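Local coordinates for Alr1585 protein (Nostoc sp., PDB 5C2I), which is a haem-containing, tetrameric dye-decolorizing (DyP-type) peroxidase that probably uses hydrogen peroxide to oxidise dyes and related substrates, at residues N28-Q31 against G32-K36. The protein carries 1 engineered substitution. Sequence-based numbering, arbitrary orientation.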
loop_
_atom_site.group_PDB
_atom_site.type_symbol
_atom_site.label_atom_id
_atom_site.label_comp_id
_atom_site.label_asym_id
_atom_site.label_seq_id
_atom_site.Cartn_x
_atom_site.Cartn_y
_atom_site.Cartn_z
ATOM N N ASN A 28 -13.819 31.804 19.449
ATOM C CA ASN A 28 -14.928 31.022 19.942
ATOM C C ASN A 28 -16.183 31.167 19.109
ATOM O O ASN A 28 -16.944 30.236 18.998
ATOM C CB ASN A 28 -15.274 31.442 21.385
ATOM C CG ASN A 28 -16.151 30.412 22.073
ATOM O OD1 ASN A 28 -15.851 29.213 22.076
ATOM N ND2 ASN A 28 -17.303 30.861 22.587
ATOM N N ASP A 29 -16.398 32.335 18.519
ATOM C CA ASP A 29 -17.638 32.628 17.763
ATOM C C ASP A 29 -17.475 32.627 16.265
ATOM O O ASP A 29 -18.483 32.762 15.509
ATOM C CB ASP A 29 -18.254 33.975 18.214
ATOM C CG ASP A 29 -19.781 34.036 17.985
ATOM O OD1 ASP A 29 -20.417 32.965 18.058
ATOM O OD2 ASP A 29 -20.337 35.166 17.828
ATOM N N LEU A 30 -16.233 32.486 15.808
ATOM C CA LEU A 30 -15.926 32.437 14.354
ATOM C C LEU A 30 -15.959 30.992 13.921
ATOM O O LEU A 30 -15.390 30.115 14.609
ATOM C CB LEU A 30 -14.521 32.992 14.100
ATOM C CG LEU A 30 -13.959 32.906 12.675
ATOM C CD1 LEU A 30 -14.736 33.858 11.757
ATOM C CD2 LEU A 30 -12.492 33.257 12.653
ATOM N N GLN A 31 -16.554 30.721 12.782
ATOM C CA GLN A 31 -16.517 29.358 12.225
ATOM C C GLN A 31 -15.078 28.970 11.800
ATOM O O GLN A 31 -14.268 29.811 11.426
ATOM C CB GLN A 31 -17.429 29.236 11.004
ATOM C CG GLN A 31 -18.901 29.316 11.340
ATOM C CD GLN A 31 -19.773 28.901 10.181
ATOM O OE1 GLN A 31 -19.620 27.798 9.629
ATOM N NE2 GLN A 31 -20.699 29.760 9.810
ATOM N N GLY A 32 -14.778 27.684 11.869
ATOM C CA GLY A 32 -13.545 27.119 11.345
ATOM C C GLY A 32 -13.456 27.146 9.826
ATOM O O GLY A 32 -14.388 27.591 9.137
ATOM N N ASN A 33 -12.299 26.705 9.312
ATOM C CA ASN A 33 -12.003 26.615 7.874
ATOM C C ASN A 33 -11.751 27.958 7.210
ATOM O O ASN A 33 -11.468 28.005 6.007
ATOM C CB ASN A 33 -13.123 25.855 7.129
ATOM C CG ASN A 33 -12.698 25.305 5.780
ATOM O OD1 ASN A 33 -11.563 24.858 5.587
ATOM N ND2 ASN A 33 -13.639 25.298 4.841
ATOM N N ILE A 34 -11.770 29.033 7.981
ATOM C CA ILE A 34 -11.581 30.357 7.432
ATOM C C ILE A 34 -10.117 30.804 7.655
ATOM O O ILE A 34 -9.372 30.895 6.706
ATOM C CB ILE A 34 -12.594 31.346 8.023
ATOM C CG1 ILE A 34 -14.035 30.915 7.618
ATOM C CG2 ILE A 34 -12.346 32.759 7.512
ATOM C CD1 ILE A 34 -15.155 31.611 8.423
ATOM N N LEU A 35 -9.718 31.002 8.921
ATOM C CA LEU A 35 -8.342 31.355 9.241
ATOM C C LEU A 35 -7.342 30.238 8.962
ATOM O O LEU A 35 -6.169 30.522 8.671
ATOM C CB LEU A 35 -8.213 31.814 10.681
ATOM C CG LEU A 35 -9.059 33.026 11.051
ATOM C CD1 LEU A 35 -8.830 33.391 12.506
ATOM C CD2 LEU A 35 -8.804 34.219 10.134
ATOM N N LYS A 36 -7.806 28.990 9.078
ATOM C CA LYS A 36 -6.996 27.824 8.766
ATOM C C LYS A 36 -7.914 26.771 8.211
ATOM O O LYS A 36 -8.998 26.520 8.743
ATOM C CB LYS A 36 -6.282 27.305 10.041
ATOM C CG LYS A 36 -5.417 26.050 9.835
ATOM C CD LYS A 36 -4.390 25.917 10.961
ATOM C CE LYS A 36 -3.720 24.539 10.969
ATOM N NZ LYS A 36 -3.104 24.290 9.626
HETATM O O HOH W 1 -11.544 29.958 10.827
#
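Leu30 sets one methyl branch against Ile34 and the other against Leu35, two side chains that the chain brings back towards it after Gly32. CD2 of Leu30 lies 3.7 Å from CD1 of Leu35, and the other branch, CD1, meets the terminal CD1 of Ile34 at 4.0 Å. In both pairs the side chains cross at a slant, methyl against methyl. CG of Leu30 is anti to the backbone N (chi1 174°), which carries the fork of the side chain towards Ile34 and Leu35. Ile34 reaches back with CG1 anti to its own carbonyl carbon (chi1 -63°), and its CD1 also packs against the backbone O of Gln31, 3.6 Å away.

These residues form the buried link that leaves helix 24-29 and runs on towards strand 42-50 in the N-terminal part of the DyP-type dimeric alpha+beta barrel fold. Leu30 is the first residue to abandon helical geometry, and Asn33, in the left-handed region (phi 74°), turns the chain so that Ile34 and Leu35 come back beside Leu30. Leu238 and Ile237 extend the apolar surroundings of Leu30 and Ile34, respectively.

The polar part of the turn is bridged by a water. It donates to Gln31 O at 2.8 Å and accepts from Leu35 N, also at 2.8 Å, tying together two backbone groups four residues apart. The Gln31 side chain leads away from the turn, its NE2 bonding to Phe96 O and its OE1 receiving a bond from Asn95 ND2. Farther along, Arg365 donates through NE to Asn33 O and through NH2 to Ile34 O, gripping consecutive carbonyls of the bend.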